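Local coordinates for VgrG protein (Vibrio cholerae, PDB 4DTH), which probably cross-links actin through its actin cross-linking domain, which binds ATP together with magnesium ions, at residues S23-E28 / Y94-D99; A175-A180 / F350-V355. All blocks are in the same frame, centred on the assembly; numbering follows the deposited sequence. Where two conformers were deposited one is given.

Contact 1 and contact 2 lie side by side, their centres about 9 Å apart, and follow in series along the chain: 23-28 pairs with 94-99 before 175-180 pairs with 350-355. Strands 24-30 and 173-180 are direct antiparallel neighbours, with probable hydrogen bonds from Gly178 N to Ser24 O and from Thr176 N to Gly26 O, so the strand order is 85-97, 24-30, 173-180, 343-352. ATP touches both contacts. Contact 1 meets the adenine and ribose and supplies Glu28 to the magnesium ions; contact 2 adds Thr176 and Gly178 beside the nucleoside and Glu351 near the phosphates, so residues remote in sequence build one nucleotide site.

Contact 1. Residues S23-E28 / Y94-D99; sequences SSIGIE and YPCEMD. With MG (magnesium ion), chain E; ATP (adenosine-5'-triphosphate), chain B.
Ser24 and Ile25 meet Glu97 and Cys96 where two strands run antiparallel, and backbone bonds hold the pairing. Ile25 and Cys96 form a hydrogen-bonded pair: Ile25 N gives to Cys96 O at 2.9 Å, and Cys96 N returns a bond to Ile25 O. A third bond, 3.1 Å from Met98 N to Ser23 O, continues the pairing just past the strand end. Water 1 also donates to Ser23 O while accepting from Asp99 N, linking the two residues, and water 2 donates to Ile25 O.

Apolar packing lies on the face bearing Ile25 and Cys96. The Ile25 side chain crosses that of Met98 at about a right angle, with Ile25 CB 3.7 Å from Met98 CG. Met98 is bent at chi3 (92°), and its CE comes to Ile25 CD1; the unbranched, flexible thioether can bend to follow the branched Ile25. Met98 SD lies 3.6 Å from Ser23 OG, whose hydroxyl is hydrogen-bonded to Glu191.

Ligand contacts lie on the ATP side. With chi1 at 54°, Ser24 turns its hydroxyl to the base, and Ser24 OG donates to ATP N1 at 2.6 Å, a bond a small side chain can make close to the backbone. The Pro95 ring packs against the base, Pro95 CG 3.5 Å from ATP C5, offering a rigid apolar surface. Gly26, with no side chain, lets the ribose come close, Gly26 CA lying 3.1 Å from ATP O2'. Glu28 OE2 binds a magnesium ion at a rather long 2.6 Å; Glu28 shares one metal site with Glu90 and a second with Gln174 and Glu351.

Strand 173-180 flanks 24-30 on its other edge, Val177 touching both Ile25 and Met98, while helix 101-124 covers Cys96 through Ala103, Val104 and Arg107.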
loop_
_atom_site.group_PDB
_atom_site.type_symbol
_atom_site.label_atom_id
_atom_site.label_comp_id
_atom_site.label_asym_id
_atom_site.label_seq_id
_atom_site.Cartn_x
_atom_site.Cartn_y
_atom_site.Cartn_z
ATOM N N SER A 23 12.704 9.858 -4.666
ATOM C CA SER A 23 11.458 9.441 -4.029
ATOM C C SER A 23 10.327 9.246 -5.021
ATOM O O SER A 23 10.253 9.959 -6.028
ATOM C CB SER A 23 11.050 10.391 -2.912
ATOM O OG SER A 23 10.834 11.699 -3.409
ATOM N N SER A 24 9.468 8.250 -4.750
ATOM C CA SER A 24 8.347 7.912 -5.622
ATOM C C SER A 24 7.011 7.935 -4.887
ATOM O O SER A 24 6.974 7.842 -3.655
ATOM C CB SER A 24 8.570 6.542 -6.248
ATOM O OG SER A 24 8.808 5.598 -5.219
ATOM N N ILE A 25 5.910 8.044 -5.651
ATOM C CA ILE A 25 4.582 8.065 -5.069
ATOM C C ILE A 25 3.595 7.283 -5.923
ATOM O O ILE A 25 3.634 7.363 -7.151
ATOM C CB ILE A 25 4.091 9.516 -4.761
ATOM C CG1 ILE A 25 2.767 9.532 -3.961
ATOM C CG2 ILE A 25 4.008 10.387 -6.029
ATOM C CD1 ILE A 25 2.561 10.724 -3.064
ATOM N N GLY A 26 2.732 6.550 -5.240
ATOM C CA GLY A 26 1.625 5.811 -5.825
ATOM C C GLY A 26 0.359 6.165 -5.081
ATOM O O GLY A 26 0.422 6.612 -3.930
ATOM N N ILE A 27 -0.797 6.021 -5.738
ATOM C CA ILE A 27 -2.079 6.351 -5.112
ATOM C C ILE A 27 -3.082 5.214 -5.309
ATOM O O ILE A 27 -3.003 4.478 -6.293
ATOM C CB ILE A 27 -2.667 7.731 -5.550
ATOM C CG1 ILE A 27 -2.994 7.761 -7.074
ATOM C CG2 ILE A 27 -1.756 8.912 -5.125
ATOM C CD1 ILE A 27 -3.851 8.974 -7.566
ATOM N N GLU A 28 -4.008 5.078 -4.357
ATOM C CA GLU A 28 -5.089 4.092 -4.362
ATOM C C GLU A 28 -6.358 4.874 -4.201
ATOM O O GLU A 28 -6.438 5.760 -3.345
ATOM C CB GLU A 28 -4.930 3.072 -3.233
ATOM C CG GLU A 28 -3.759 2.133 -3.433
ATOM C CD GLU A 28 -3.384 1.357 -2.186
ATOM O OE1 GLU A 28 -2.996 1.987 -1.176
ATOM O OE2 GLU A 28 -3.484 0.112 -2.222
ATOM N N TYR A 94 0.212 3.578 -11.290
ATOM C CA TYR A 94 1.567 3.087 -11.515
ATOM C C TYR A 94 2.405 4.186 -10.855
ATOM O O TYR A 94 2.123 5.371 -11.081
ATOM C CB TYR A 94 1.882 2.978 -13.016
ATOM C CG TYR A 94 1.298 1.717 -13.612
ATOM C CD1 TYR A 94 -0.030 1.671 -14.031
ATOM C CD2 TYR A 94 2.046 0.546 -13.684
ATOM C CE1 TYR A 94 -0.587 0.503 -14.543
ATOM C CE2 TYR A 94 1.498 -0.633 -14.191
ATOM C CZ TYR A 94 0.180 -0.647 -14.626
ATOM O OH TYR A 94 -0.383 -1.801 -15.115
ATOM N N PRO A 95 3.351 3.857 -9.953
ATOM C CA PRO A 95 4.107 4.924 -9.278
ATOM C C PRO A 95 4.856 5.842 -10.229
ATOM O O PRO A 95 5.174 5.447 -11.361
ATOM C CB PRO A 95 5.072 4.152 -8.373
ATOM C CG PRO A 95 5.218 2.798 -9.053
ATOM C CD PRO A 95 3.827 2.524 -9.524
ATOM N N CYS A 96 5.116 7.072 -9.772
ATOM C CA CYS A 96 5.877 8.058 -10.528
ATOM C C CYS A 96 6.801 8.792 -9.575
ATOM O O CYS A 96 6.706 8.604 -8.360
ATOM C CB CYS A 96 4.958 9.021 -11.283
ATOM S SG CYS A 96 3.938 10.085 -10.225
ATOM N N GLU A 97 7.719 9.609 -10.115
ATOM C CA GLU A 97 8.603 10.402 -9.275
ATOM C C GLU A 97 7.751 11.439 -8.553
ATOM O O GLU A 97 6.853 12.024 -9.158
ATOM C CB GLU A 97 9.684 11.092 -10.121
ATOM C CG GLU A 97 10.546 10.106 -10.896
ATOM C CD GLU A 97 11.435 10.703 -11.969
ATOM O OE1 GLU A 97 11.777 9.966 -12.921
ATOM O OE2 GLU A 97 11.805 11.894 -11.855
ATOM N N MET A 98 7.993 11.624 -7.247
ATOM C CA MET A 98 7.240 12.564 -6.410
ATOM C C MET A 98 7.248 13.996 -6.910
ATOM O O MET A 98 6.258 14.697 -6.746
ATOM C CB MET A 98 7.755 12.534 -4.970
ATOM C CG MET A 98 7.076 11.528 -4.142
ATOM S SD MET A 98 7.335 11.829 -2.390
ATOM C CE MET A 98 5.937 12.834 -2.022
ATOM N N ASP A 99 8.355 14.427 -7.524
ATOM C CA ASP A 99 8.484 15.786 -8.041
ATOM C C ASP A 99 8.151 15.896 -9.543
ATOM O O ASP A 99 8.424 16.930 -10.162
ATOM C CB ASP A 99 9.879 16.351 -7.712
ATOM C CG ASP A 99 11.058 15.567 -8.261
ATOM O OD1 ASP A 99 10.831 14.583 -9.006
ATOM O OD2 ASP A 99 12.203 15.936 -7.951
HETATM MG MG MG E . -4.463 -1.718 -3.729
HETATM P PG ATP B . -1.928 -4.334 0.769
HETATM O O1G ATP B . -1.851 -3.100 1.611
HETATM O O2G ATP B . -0.845 -5.308 1.139
HETATM O O3G ATP B . -3.254 -5.028 0.896
HETATM P PB ATP B . -1.627 -4.509 -2.091
HETATM O O1B ATP B . -0.808 -5.736 -2.011
HETATM O O2B ATP B . -3.011 -4.885 -2.564
HETATM O O3B ATP B . -1.715 -3.867 -0.749
HETATM P PA ATP B . 0.441 -3.065 -3.375
HETATM O O1A ATP B . 1.334 -3.803 -2.456
HETATM O O2A ATP B . 0.823 -3.457 -4.805
HETATM O O3A ATP B . -0.970 -3.468 -3.118
HETATM O "O5'" ATP B . 0.633 -1.492 -3.126
HETATM C "C5'" ATP B . 0.044 -0.622 -4.107
HETATM C "C4'" ATP B . 0.397 0.823 -3.876
HETATM O "O4'" ATP B . 1.844 0.984 -3.836
HETATM C "C3'" ATP B . -0.081 1.755 -4.991
HETATM O "O3'" ATP B . -0.459 3.040 -4.503
HETATM C "C2'" ATP B . 1.147 1.827 -5.886
HETATM O "O2'" ATP B . 1.135 2.913 -6.798
HETATM C "C1'" ATP B . 2.219 1.936 -4.821
HETATM N N9 ATP B . 3.596 1.679 -5.252
HETATM C C8 ATP B . 4.084 0.538 -5.829
HETATM N N7 ATP B . 5.367 0.594 -6.097
HETATM C C5 ATP B . 5.747 1.859 -5.671
HETATM C C6 ATP B . 6.983 2.537 -5.660
HETATM N N6 ATP B . 8.128 2.012 -6.114
HETATM N N1 ATP B . 7.008 3.786 -5.142
HETATM C C2 ATP B . 5.877 4.315 -4.668
HETATM N N3 ATP B . 4.661 3.777 -4.622
HETATM C C4 ATP B . 4.655 2.538 -5.146
HETATM O O HOH W 1 10.950 12.767 -6.440
HETATM O O HOH W 2 1.377 7.760 -8.831
#

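Contact 2. Residues A175-A180 / F350-V355; sequences ATVGVA and FEFRTV. With ATP (adenosine-5'-triphosphate), chain B; SO4 (sulfate ion), chain F.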
loop_
_atom_site.group_PDB
_atom_site.type_symbol
_atom_site.label_atom_id
_atom_site.label_comp_id
_atom_site.label_asym_id
_atom_site.label_seq_id
_atom_site.Cartn_x
_atom_site.Cartn_y
_atom_site.Cartn_z
ATOM N N ALA A 175 -2.164 7.025 -0.213
ATOM C CA ALA A 175 -0.973 7.337 -0.976
ATOM C C ALA A 175 0.155 6.499 -0.398
ATOM O O ALA A 175 0.196 6.267 0.816
ATOM C CB ALA A 175 -0.634 8.815 -0.864
ATOM N N THR A 176 1.055 6.027 -1.272
ATOM C CA THR A 176 2.229 5.251 -0.893
ATOM C C THR A 176 3.458 5.995 -1.373
ATOM O O THR A 176 3.542 6.332 -2.554
ATOM C CB THR A 176 2.121 3.795 -1.373
ATOM O OG1 THR A 176 0.998 3.187 -0.721
ATOM C CG2 THR A 176 3.379 2.976 -1.079
ATOM N N VAL A 177 4.397 6.263 -0.458
ATOM C CA VAL A 177 5.635 6.985 -0.744
ATOM C C VAL A 177 6.805 6.017 -0.618
ATOM O O VAL A 177 6.895 5.288 0.370
ATOM C CB VAL A 177 5.790 8.227 0.190
ATOM C CG1 VAL A 177 7.194 8.841 0.116
ATOM C CG2 VAL A 177 4.719 9.279 -0.101
ATOM N N GLY A 178 7.695 6.040 -1.607
ATOM C CA GLY A 178 8.911 5.240 -1.591
ATOM C C GLY A 178 10.123 6.135 -1.478
ATOM O O GLY A 178 10.218 7.121 -2.209
ATOM N N VAL A 179 11.037 5.835 -0.539
ATOM C CA VAL A 179 12.283 6.605 -0.331
ATOM C C VAL A 179 13.479 5.664 -0.237
ATOM O O VAL A 179 13.291 4.492 0.100
ATOM C CB VAL A 179 12.221 7.532 0.926
ATOM C CG1 VAL A 179 11.177 8.630 0.765
ATOM C CG2 VAL A 179 11.999 6.734 2.218
ATOM N N ALA A 180 14.714 6.182 -0.457
ATOM C CA ALA A 180 15.933 5.390 -0.270
ATOM C C ALA A 180 15.970 4.998 1.218
ATOM O O ALA A 180 15.719 5.851 2.081
ATOM C CB ALA A 180 17.167 6.225 -0.607
ATOM N N PHE A 350 5.933 3.347 2.240
ATOM C CA PHE A 350 5.026 3.638 3.345
ATOM C C PHE A 350 3.678 4.062 2.852
ATOM O O PHE A 350 3.581 4.930 1.984
ATOM C CB PHE A 350 5.623 4.731 4.254
ATOM C CG PHE A 350 6.980 4.361 4.792
ATOM C CD1 PHE A 350 7.102 3.628 5.970
ATOM C CD2 PHE A 350 8.137 4.682 4.089
ATOM C CE1 PHE A 350 8.355 3.226 6.434
ATOM C CE2 PHE A 350 9.393 4.286 4.557
ATOM C CZ PHE A 350 9.492 3.551 5.720
ATOM N N GLU A 351 2.629 3.469 3.434
ATOM C CA GLU A 351 1.259 3.775 3.057
ATOM C C GLU A 351 0.623 4.739 4.052
ATOM O O GLU A 351 0.541 4.440 5.251
ATOM C CB GLU A 351 0.449 2.466 2.972
ATOM C CG GLU A 351 -1.019 2.662 2.637
ATOM C CD GLU A 351 -1.839 1.385 2.627
ATOM O OE1 GLU A 351 -1.313 0.338 2.193
ATOM O OE2 GLU A 351 -3.035 1.453 2.985
ATOM N N PHE A 352 0.143 5.879 3.545
ATOM C CA PHE A 352 -0.584 6.861 4.347
ATOM C C PHE A 352 -2.039 6.398 4.334
ATOM O O PHE A 352 -2.716 6.514 3.307
ATOM C CB PHE A 352 -0.429 8.271 3.754
ATOM C CG PHE A 352 0.959 8.831 3.957
ATOM C CD1 PHE A 352 2.005 8.467 3.112
ATOM C CD2 PHE A 352 1.224 9.710 5.002
ATOM C CE1 PHE A 352 3.295 8.976 3.310
ATOM C CE2 PHE A 352 2.510 10.234 5.185
ATOM C CZ PHE A 352 3.537 9.850 4.350
ATOM N N ARG A 353 -2.496 5.822 5.455
ATOM C CA ARG A 353 -3.856 5.273 5.617
ATOM C C ARG A 353 -4.930 6.326 5.363
ATOM O O ARG A 353 -5.970 6.030 4.775
ATOM C CB ARG A 353 -4.012 4.580 6.976
ATOM C CG ARG A 353 -3.050 3.379 7.150
ATOM C CD ARG A 353 -3.387 2.202 6.229
ATOM N NE ARG A 353 -4.650 1.563 6.617
ATOM C CZ ARG A 353 -5.279 0.628 5.914
ATOM N NH1 ARG A 353 -4.779 0.206 4.757
ATOM N NH2 ARG A 353 -6.406 0.094 6.370
ATOM N N THR A 354 -4.649 7.561 5.795
ATOM C CA THR A 354 -5.439 8.761 5.511
ATOM C C THR A 354 -4.435 9.690 4.824
ATOM O O THR A 354 -3.317 9.861 5.334
ATOM C CB THR A 354 -6.013 9.367 6.814
ATOM O OG1 THR A 354 -7.043 8.509 7.294
ATOM C CG2 THR A 354 -6.607 10.763 6.603
ATOM N N VAL A 355 -4.809 10.267 3.671
ATOM C CA VAL A 355 -3.897 11.160 2.950
ATOM C C VAL A 355 -3.736 12.463 3.765
ATOM O O VAL A 355 -4.737 13.139 4.025
ATOM C CB VAL A 355 -4.326 11.434 1.484
ATOM C CG1 VAL A 355 -3.329 12.360 0.789
ATOM C CG2 VAL A 355 -4.479 10.131 0.696
HETATM P PG ATP B . -1.928 -4.334 0.769
HETATM O O1G ATP B . -1.851 -3.100 1.611
HETATM O O2G ATP B . -0.845 -5.308 1.139
HETATM O O3G ATP B . -3.254 -5.028 0.896
HETATM P PB ATP B . -1.627 -4.509 -2.091
HETATM O O1B ATP B . -0.808 -5.736 -2.011
HETATM O O2B ATP B . -3.011 -4.885 -2.564
HETATM O O3B ATP B . -1.715 -3.867 -0.749
HETATM P PA ATP B . 0.441 -3.065 -3.375
HETATM O O1A ATP B . 1.334 -3.803 -2.456
HETATM O O2A ATP B . 0.823 -3.457 -4.805
HETATM O O3A ATP B . -0.970 -3.468 -3.118
HETATM O "O5'" ATP B . 0.633 -1.492 -3.126
HETATM C "C5'" ATP B . 0.044 -0.622 -4.107
HETATM C "C4'" ATP B . 0.397 0.823 -3.876
HETATM O "O4'" ATP B . 1.844 0.984 -3.836
HETATM C "C3'" ATP B . -0.081 1.755 -4.991
HETATM O "O3'" ATP B . -0.459 3.040 -4.503
HETATM C "C2'" ATP B . 1.147 1.827 -5.886
HETATM O "O2'" ATP B . 1.135 2.913 -6.798
HETATM C "C1'" ATP B . 2.219 1.936 -4.821
HETATM N N9 ATP B . 3.596 1.679 -5.252
HETATM C C8 ATP B . 4.084 0.538 -5.829
HETATM N N7 ATP B . 5.367 0.594 -6.097
HETATM C C5 ATP B . 5.747 1.859 -5.671
HETATM C C6 ATP B . 6.983 2.537 -5.660
HETATM N N6 ATP B . 8.128 2.012 -6.114
HETATM N N1 ATP B . 7.008 3.786 -5.142
HETATM C C2 ATP B . 5.877 4.315 -4.668
HETATM N N3 ATP B . 4.661 3.777 -4.622
HETATM C C4 ATP B . 4.655 2.538 -5.146
HETATM S S SO4 F . -7.246 -2.558 3.856
HETATM O O1 SO4 F . -8.288 -2.931 2.894
HETATM O O2 SO4 F . -7.826 -1.759 4.907
HETATM O O3 SO4 F . -6.647 -3.770 4.384
HETATM O O4 SO4 F . -6.207 -1.787 3.171
HETATM O O HOH W 3 0.350 0.547 -0.304
#
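Phe350 and Val177 form an antiparallel hydrogen-bonded pair, each backbone N giving to the other's O at 2.9 Å. The Phe350 ring brings its edge to Val179 CG2, filling an apolar face with a broad flat group.

Glu351 follows on the ATP side, paired with Thr176. Its chain is extended, CG anti to the backbone N (chi1 178°), which carries the carboxylate toward the phosphates: Glu351 OE1 is 3.5 Å from ATP O1G. Thr176 OG1 lies 3.8 Å from Glu351 CB, the two side chains meeting at a slant, and water 3 joins this hydroxyl to OE1. The acidic residue suits a metal site, which it shares with Glu28 and Gln174.

Phe352 N bonds to Ala175 O at 2.8 Å, and that oxygen also lies in the plane of the ring, at its edge. Phe352 CE1 meets Val177 CG2 at 3.7 Å; the small Ala175 fits beside Phe352, with Ala175 CB 4.4 Å from Val355 CG2. Arg353, bent at chi2 and chi3, makes a salt bridge from NH1 to the syn side of Glu351 OE2 (2.8 Å), 33° out of the carboxylate plane. Its NE bonds to Asn273, and NH1 and NH2 donate to O4 and O2 of a sulfate probably from the crystallisation liquor. Val355 CG2 approaches Ala175 N at 4.0 Å.

Helix 190-196 covers Phe350 and Phe352 through Leu194 and Leu195, strand 277-279 adds Ile277 against both rings, and strand 24-30 borders 175-180 along the other edge.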